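Local coordinates for serine protease MT3772 (PDB 3K6Y), which is the protease domain of a membrane-spanning serine endopeptidase, probably required for Mycobacterium tuberculosis to resist acid and oxidative stress, at residues A39-A51 / E59-T72. Numbering follows the deposited sequence.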
ATOM      1  N   ALA A  39     -27.914 -20.555  -9.668  1.00 16.62           N
ATOM      2  CA  ALA A  39     -27.535 -20.037 -10.973  1.00 17.66           C
ATOM      3  C   ALA A  39     -26.377 -19.056 -10.887  1.00 16.79           C
ATOM      4  O   ALA A  39     -25.608 -18.923 -11.823  1.00 17.39           O
ATOM      5  CB  ALA A  39     -28.706 -19.424 -11.659  1.00 18.75           C
ATOM      6  N   THR A  40     -26.254 -18.371  -9.751  1.00 14.16           N
ATOM      7  CA  THR A  40     -25.224 -17.356  -9.590  1.00 13.38           C
ATOM      8  C   THR A  40     -23.945 -17.925  -8.986  1.00 12.83           C
ATOM      9  O   THR A  40     -22.856 -17.419  -9.262  1.00 12.05           O
ATOM     10  CB  THR A  40     -25.758 -16.198  -8.705  1.00 13.53           C
ATOM     11  OG1 THR A  40     -26.983 -15.707  -9.263  1.00 14.98           O
ATOM     12  CG2 THR A  40     -24.796 -15.059  -8.646  1.00 13.83           C
ATOM     13  N   GLU A  41     -24.086 -18.957  -8.152  1.00 12.87           N
ATOM     14  CA  GLU A  41     -22.960 -19.582  -7.450  1.00 13.83           C
ATOM     15  C   GLU A  41     -21.681 -19.808  -8.267  1.00 13.11           C
ATOM     16  O   GLU A  41     -20.605 -19.501  -7.766  1.00 12.41           O
ATOM     17  CB  GLU A  41     -23.404 -20.906  -6.787  1.00 14.21           C
ATOM     18  CG  GLU A  41     -22.238 -21.657  -6.133  1.00 16.17           C
ATOM     19  CD  GLU A  41     -22.595 -22.959  -5.464  1.00 18.70           C
ATOM     20  OE1 GLU A  41     -21.688 -23.525  -4.820  1.00 21.59           O
ATOM     21  OE2 GLU A  41     -23.750 -23.406  -5.594  1.00 21.06           O
ATOM     22  N   PRO A  42     -21.770 -20.316  -9.517  1.00 12.61           N
ATOM     23  CA  PRO A  42     -20.510 -20.588 -10.221  1.00 12.73           C
ATOM     24  C   PRO A  42     -19.629 -19.356 -10.410  1.00 12.27           C
ATOM     25  O   PRO A  42     -18.409 -19.492 -10.518  1.00 13.27           O
ATOM     26  CB  PRO A  42     -20.969 -21.144 -11.579  1.00 13.87           C
ATOM     27  CG  PRO A  42     -22.327 -21.751 -11.272  1.00 14.59           C
ATOM     28  CD  PRO A  42     -22.941 -20.761 -10.307  1.00 13.00           C
ATOM     29  N   SER A  43     -20.250 -18.183 -10.469  1.00 10.96           N
ATOM     30  CA  SER A  43     -19.517 -16.941 -10.705  1.00 10.16           C
ATOM     31  C   SER A  43     -19.069 -16.231  -9.425  1.00  9.90           C
ATOM     32  O   SER A  43     -18.499 -15.146  -9.499  1.00 10.47           O
ATOM     33  CB  SER A  43     -20.385 -16.003 -11.519  1.00 11.25           C
ATOM     34  OG  SER A  43     -20.757 -16.633 -12.742  1.00 12.92           O
ATOM     35  N   VAL A  44     -19.353 -16.841  -8.271  1.00  9.81           N
ATOM     36  CA  VAL A  44     -18.952 -16.304  -6.973  1.00 10.00           C
ATOM     37  C   VAL A  44     -17.824 -17.179  -6.478  1.00 10.40           C
ATOM     38  O   VAL A  44     -18.006 -18.393  -6.330  1.00 11.70           O
ATOM     39  CB  VAL A  44     -20.121 -16.303  -5.990  1.00 10.00           C
ATOM     40  CG1 VAL A  44     -19.677 -15.711  -4.675  1.00 11.25           C
ATOM     41  CG2 VAL A  44     -21.312 -15.516  -6.540  1.00 11.48           C
ATOM     42  N   VAL A  45     -16.656 -16.571  -6.281  1.00  9.91           N
ATOM     43  CA  VAL A  45     -15.436 -17.325  -6.074  1.00  9.96           C
ATOM     44  C   VAL A  45     -14.866 -17.085  -4.682  1.00  9.98           C
ATOM     45  O   VAL A  45     -15.123 -16.053  -4.067  1.00 10.42           O
ATOM     46  CB  VAL A  45     -14.380 -16.988  -7.170  1.00 10.35           C
ATOM     47  CG1 VAL A  45     -14.897 -17.358  -8.547  1.00 12.26           C
ATOM     48  CG2 VAL A  45     -13.979 -15.495  -7.144  1.00 11.42           C
ATOM     49  N   LYS A  46     -14.073 -18.038  -4.206  1.00 10.31           N
ATOM     50  CA  LYS A  46     -13.401 -17.882  -2.922  1.00 11.38           C
ATOM     51  C   LYS A  46     -12.013 -17.316  -3.188  1.00 10.53           C
ATOM     52  O   LYS A  46     -11.362 -17.697  -4.157  1.00 11.39           O
ATOM     53  CB  LYS A  46     -13.326 -19.244  -2.232  1.00 12.25           C
ATOM     54  CG  LYS A  46     -12.684 -19.165  -0.843  1.00 15.10           C
ATOM     55  CD  LYS A  46     -12.392 -20.516  -0.204  1.00 17.35           C
ATOM     56  CE  LYS A  46     -11.248 -20.338   0.771  1.00 24.76           C
ATOM     57  NZ  LYS A  46     -10.753 -21.630   1.322  1.00 28.38           N
ATOM     58  N   ILE A  47     -11.586 -16.388  -2.332  1.00 10.93           N
ATOM     59  CA  ILE A  47     -10.251 -15.802  -2.462  1.00 10.82           C
ATOM     60  C   ILE A  47      -9.442 -16.164  -1.224  1.00 10.86           C
ATOM     61  O   ILE A  47      -9.907 -16.027  -0.116  1.00 11.45           O
ATOM     62  CB  ILE A  47     -10.339 -14.289  -2.640  1.00 11.35           C
ATOM     63  CG1 ILE A  47     -11.272 -14.041  -3.852  1.00 15.50           C
ATOM     64  CG2 ILE A  47      -8.948 -13.702  -2.885  1.00 12.03           C
ATOM     65  CD1 ILE A  47     -11.418 -12.669  -4.365  1.00 16.35           C
ATOM     66  N   ARG A  48      -8.245 -16.663  -1.446  1.00 10.50           N
ATOM     67  CA  ARG A  48      -7.319 -16.943  -0.345  1.00 11.37           C
ATOM     68  C   ARG A  48      -6.023 -16.208  -0.623  1.00 11.03           C
ATOM     69  O   ARG A  48      -5.399 -16.400  -1.670  1.00 11.87           O
ATOM     70  CB  ARG A  48      -7.042 -18.443  -0.254  1.00 13.25           C
ATOM     71  CG  ARG A  48      -6.191 -18.854   0.910  1.00 16.25           C
ATOM     72  CD  ARG A  48      -6.220 -20.381   1.015  1.00 21.84           C
ATOM     73  NE  ARG A  48      -5.150 -20.866   1.884  1.00 23.63           N
ATOM     74  CZ  ARG A  48      -5.341 -21.444   3.061  1.00 38.34           C
ATOM     75  NH1 ARG A  48      -6.576 -21.645   3.518  1.00 30.90           N
ATOM     76  NH2 ARG A  48      -4.292 -21.835   3.769  1.00 28.01           N
ATOM     77  N   SER A  49      -5.603 -15.390   0.332  1.00 11.09           N
ATOM     78  CA  SER A  49      -4.423 -14.531   0.159  1.00 12.60           C
ATOM     79  C   SER A  49      -3.427 -14.816   1.265  1.00 12.52           C
ATOM     80  O   SER A  49      -3.748 -14.697   2.457  1.00 13.25           O
ATOM     81  CB  SER A  49      -4.826 -13.066   0.164  1.00 12.74           C
ATOM     82  OG  SER A  49      -5.833 -12.825  -0.838  1.00 14.21           O
ATOM     83  N   LEU A  50      -2.220 -15.206   0.888  1.00 11.60           N
ATOM     84  CA  LEU A  50      -1.144 -15.436   1.861  1.00 12.17           C
ATOM     85  C   LEU A  50      -0.568 -14.082   2.194  1.00 11.43           C
ATOM     86  O   LEU A  50      -0.176 -13.326   1.297  1.00 11.68           O
ATOM     87  CB  LEU A  50      -0.057 -16.332   1.266  1.00 13.47           C
ATOM     88  CG  LEU A  50      -0.561 -17.655   0.693  1.00 15.51           C
ATOM     89  CD1 LEU A  50       0.611 -18.458   0.180  1.00 17.87           C
ATOM     90  CD2 LEU A  50      -1.370 -18.446   1.725  1.00 19.12           C
ATOM     91  N   ALA A  51      -0.505 -13.771   3.485  1.00 12.16           N
ATOM     92  CA  ALA A  51      -0.039 -12.466   3.924  1.00 11.50           C
ATOM     93  C   ALA A  51       0.989 -12.625   5.049  1.00 12.37           C
ATOM     94  O   ALA A  51       0.741 -12.231   6.198  1.00 13.25           O
ATOM     95  CB  ALA A  51      -1.206 -11.586   4.352  1.00 12.10           C
ATOM     96  N   GLU A  59      -8.992 -14.770   3.952  1.00 12.28           N
ATOM     97  CA  GLU A  59      -9.962 -15.424   3.078  1.00 13.20           C
ATOM     98  C   GLU A  59     -11.182 -14.553   2.913  1.00 12.34           C
ATOM     99  O   GLU A  59     -11.665 -13.966   3.879  1.00 13.87           O
ATOM    100  CB  GLU A  59     -10.316 -16.824   3.600  1.00 14.33           C
ATOM    101  CG  GLU A  59      -9.151 -17.794   3.404  1.00 19.10           C
ATOM    102  CD  GLU A  59      -9.345 -19.182   4.002  1.00 20.08           C
ATOM    103  OE1 GLU A  59      -9.871 -19.300   5.126  1.00 27.36           O
ATOM    104  OE2 GLU A  59      -8.896 -20.160   3.362  1.00 27.82           O
ATOM    105  N   GLY A  60     -11.667 -14.447   1.679  1.00 11.10           N
ATOM    106  CA  GLY A  60     -12.893 -13.735   1.438  1.00 10.63           C
ATOM    107  C   GLY A  60     -13.543 -14.262   0.189  1.00  9.78           C
ATOM    108  O   GLY A  60     -13.336 -15.403  -0.191  1.00 10.38           O
ATOM    109  N   THR A  61     -14.340 -13.398  -0.423  1.00  9.53           N
ATOM    110  CA  THR A  61     -15.135 -13.762  -1.585  1.00  9.37           C
ATOM    111  C   THR A  61     -14.860 -12.761  -2.695  1.00  8.91           C
ATOM    112  O   THR A  61     -14.436 -11.645  -2.433  1.00  9.43           O
ATOM    113  CB  THR A  61     -16.629 -13.734  -1.203  1.00  9.42           C
ATOM    114  OG1 THR A  61     -16.834 -14.596  -0.085  1.00 10.80           O
ATOM    115  CG2 THR A  61     -17.524 -14.198  -2.316  1.00 10.06           C
ATOM    116  N   GLY A  62     -15.102 -13.166  -3.940  1.00  8.76           N
ATOM    117  CA  GLY A  62     -15.120 -12.240  -5.062  1.00  8.82           C
ATOM    118  C   GLY A  62     -16.143 -12.715  -6.063  1.00  8.46           C
ATOM    119  O   GLY A  62     -16.799 -13.743  -5.868  1.00  9.07           O
ATOM    120  N   PHE A  63     -16.249 -12.000  -7.172  1.00  7.88           N
ATOM    121  CA  PHE A  63     -17.170 -12.454  -8.204  1.00  8.16           C
ATOM    122  C   PHE A  63     -16.656 -12.025  -9.570  1.00  7.82           C
ATOM    123  O   PHE A  63     -15.927 -11.035  -9.700  1.00  8.24           O
ATOM    124  CB  PHE A  63     -18.622 -11.981  -7.944  1.00  9.48           C
ATOM    125  CG  PHE A  63     -18.758 -10.492  -7.828  1.00  8.96           C
ATOM    126  CD1 PHE A  63     -19.190  -9.717  -8.906  1.00 10.02           C
ATOM    127  CD2 PHE A  63     -18.437  -9.840  -6.633  1.00  9.81           C
ATOM    128  CE1 PHE A  63     -19.283  -8.333  -8.798  1.00 10.71           C
ATOM    129  CE2 PHE A  63     -18.524  -8.469  -6.518  1.00 10.37           C
ATOM    130  CZ  PHE A  63     -18.959  -7.704  -7.595  1.00 10.96           C
ATOM    131  N   VAL A  64     -17.049 -12.787 -10.583  1.00  8.48           N
ATOM    132  CA  VAL A  64     -16.592 -12.527 -11.938  1.00  8.40           C
ATOM    133  C   VAL A  64     -17.324 -11.308 -12.502  1.00  7.98           C
ATOM    134  O   VAL A  64     -18.560 -11.265 -12.539  1.00  8.83           O
ATOM    135  CB  VAL A  64     -16.804 -13.752 -12.829  1.00  8.25           C
ATOM    136  CG1 VAL A  64     -16.240 -13.492 -14.212  1.00  9.28           C
ATOM    137  CG2 VAL A  64     -16.155 -14.985 -12.219  1.00 10.26           C
ATOM    138  N   ILE A  65     -16.550 -10.312 -12.938  1.00  8.16           N
ATOM    139  CA  ILE A  65     -17.130  -9.094 -13.525  1.00  8.54           C
ATOM    140  C   ILE A  65     -16.985  -9.021 -15.043  1.00  8.40           C
ATOM    141  O   ILE A  65     -17.680  -8.244 -15.691  1.00  9.01           O
ATOM    142  CB  ILE A  65     -16.542  -7.824 -12.882  1.00  8.71           C
ATOM    143  CG1 ILE A  65     -15.000  -7.838 -12.866  1.00 10.04           C
ATOM    144  CG2 ILE A  65     -17.139  -7.632 -11.489  1.00 10.12           C
ATOM    145  CD1 ILE A  65     -14.359  -6.495 -12.551  1.00 10.73           C
ATOM    146  N   SER A  66     -16.079  -9.812 -15.595  1.00  8.24           N
ATOM    147  CA  SER A  66     -15.850  -9.870 -17.040  1.00  8.49           C
ATOM    148  C   SER A  66     -14.984 -11.135 -17.192  1.00  8.53           C
ATOM    149  O   SER A  66     -14.368 -11.580 -16.227  1.00  8.79           O
ATOM    150  CB  SER A  66     -15.122  -8.607 -17.486  1.00  9.63           C
ATOM    151  OG  SER A  66     -15.130  -8.459 -18.899  1.00 10.06           O
ATOM    152  N   PRO A  67     -14.905 -11.734 -18.395  1.00  8.44           N
ATOM    153  CA  PRO A  67     -14.054 -12.940 -18.469  1.00  8.97           C
ATOM    154  C   PRO A  67     -12.645 -12.731 -17.886  1.00  8.92           C
ATOM    155  O   PRO A  67     -11.998 -11.707 -18.175  1.00  8.99           O
ATOM    156  CB  PRO A  67     -14.036 -13.253 -19.973  1.00  9.58           C
ATOM    157  CG  PRO A  67     -15.419 -12.760 -20.418  1.00 10.25           C
ATOM    158  CD  PRO A  67     -15.630 -11.464 -19.653  1.00  9.68           C
ATOM    159  N   ASP A  68     -12.210 -13.657 -17.034  1.00  8.50           N
ATOM    160  CA  ASP A  68     -10.867 -13.576 -16.461  1.00  8.79           C
ATOM    161  C   ASP A  68     -10.641 -12.353 -15.576  1.00  8.58           C
ATOM    162  O   ASP A  68      -9.485 -11.977 -15.329  1.00  8.62           O
ATOM    163  CB  ASP A  68      -9.783 -13.715 -17.519  1.00  9.88           C
ATOM    164  CG  ASP A  68      -9.772 -15.069 -18.182  1.00 11.85           C
ATOM    165  OD1 ASP A  68     -10.582 -15.943 -17.834  1.00 12.77           O
ATOM    166  OD2 ASP A  68      -8.881 -15.252 -19.036  1.00 14.94           O
ATOM    167  N   ARG A  69     -11.723 -11.773 -15.038  1.00  8.11           N
ATOM    168  CA  ARG A  69     -11.616 -10.621 -14.131  1.00  8.12           C
ATOM    169  C   ARG A  69     -12.560 -10.802 -12.959  1.00  8.17           C
ATOM    170  O   ARG A  69     -13.747 -11.070 -13.136  1.00  8.75           O
ATOM    171  CB  ARG A  69     -11.950  -9.304 -14.853  1.00  8.52           C
ATOM    172  CG  ARG A  69     -10.954  -8.863 -15.923  1.00  8.08           C
ATOM    173  CD  ARG A  69      -9.666  -8.410 -15.250  1.00  9.53           C
ATOM    174  NE  ARG A  69      -8.641  -7.885 -16.153  1.00  9.52           N
ATOM    175  CZ  ARG A  69      -7.755  -8.637 -16.793  1.00  9.13           C
ATOM    176  NH1 ARG A  69      -7.840  -9.968 -16.735  1.00  9.22           N
ATOM    177  NH2 ARG A  69      -6.811  -8.048 -17.514  1.00 10.04           N
ATOM    178  N   VAL A  70     -12.006 -10.664 -11.753  1.00  7.39           N
ATOM    179  CA  VAL A  70     -12.749 -10.865 -10.520  1.00  7.81           C
ATOM    180  C   VAL A  70     -12.679  -9.585  -9.670  1.00  7.67           C
ATOM    181  O   VAL A  70     -11.598  -8.996  -9.516  1.00  9.35           O
ATOM    182  CB  VAL A  70     -12.157 -12.049  -9.743  1.00  7.81           C
ATOM    183  CG1 VAL A  70     -12.656 -12.101  -8.298  1.00  9.05           C
ATOM    184  CG2 VAL A  70     -12.522 -13.339 -10.440  1.00  9.55           C
ATOM    185  N   MET A  71     -13.821  -9.155  -9.131  1.00  7.68           N
ATOM    186  CA  MET A  71     -13.839  -8.038  -8.193  1.00  8.38           C
ATOM    187  C   MET A  71     -13.925  -8.600  -6.758  1.00  8.76           C
ATOM    188  O   MET A  71     -14.641  -9.596  -6.502  1.00  8.49           O
ATOM    189  CB  MET A  71     -15.033  -7.102  -8.466  1.00  9.18           C
ATOM    190  CG  MET A  71     -15.059  -5.926  -7.492  1.00 10.10           C
ATOM    191  SD  MET A  71     -16.270  -4.661  -7.962  1.00 11.04           S
ATOM    192  CE  MET A  71     -15.482  -3.865  -9.365  1.00 12.11           C
ATOM    193  N   THR A  72     -13.230  -7.928  -5.840  1.00  8.63           N
ATOM    194  CA  THR A  72     -13.321  -8.213  -4.415  1.00  9.04           C
ATOM    195  C   THR A  72     -13.051  -6.904  -3.668  1.00  8.33           C
ATOM    196  O   THR A  72     -12.897  -5.856  -4.302  1.00  9.23           O
ATOM    197  CB  THR A  72     -12.335  -9.340  -4.000  1.00  9.75           C
ATOM    198  OG1 THR A  72     -12.564  -9.709  -2.630  1.00  9.80           O
ATOM    199  CG2 THR A  72     -10.862  -8.955  -4.180  1.00 10.73           C
TER
HETATM  200  O   HOH W   1     -10.519 -22.241   3.686  1.00 37.68           O
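Glu59 sets one carboxylate oxygen between two cations of the antiparallel partner strand. Lys46 NZ lies 3.1 Å from Glu59 OE2 and Arg48 NH1 2.8 Å from the same OE2, reaching it from opposite faces of the carboxylate plane. The arginine runs alongside the glutamate, pointing the same way, with guanidinium and carboxylate planes 72° apart; the hydrogen bond from NH1 is bent, 132° at its hydrogen. Lys46 leaves the strand with CG anti to the backbone N (chi1 -178°), and its extended chain crosses Glu59; the ammonium has further partners in the Gly139 carbonyl and the ring of Tyr86. Farther along this face, Val44 CG1 meets Thr61 CG2 at 3.5 Å.

The other face of the hairpin of strands 44-51 and 56-66 turns into the barrel. There Ile47 and Thr72 meet tip to tip, Ile47 CD1 only 3.5 Å from Thr72 CB, a tight fit above Gly62, where the lack of a side chain leaves room for that methyl. Thr72 OG1 donates to Thr61 O (2.7 Å), which fixes the threonine's rotation. Val70 CG1 packs on Val45 CG2 at 3.8 Å.

Strands 44-51, 56-66 and 69-72 thus begin the first barrel of the chymotrypsin-like fold, with Gly60 near the predicted nucleophile Ser183. Two cations sharing OE2 would probably favour an ionised Glu59. Paired backbone bonds, Val45 with Gly62 and Ile47 with Gly60, join the strands, between the Lys46-Arg48-Glu59 charge cluster and apolar packing at Val45 and Ile47.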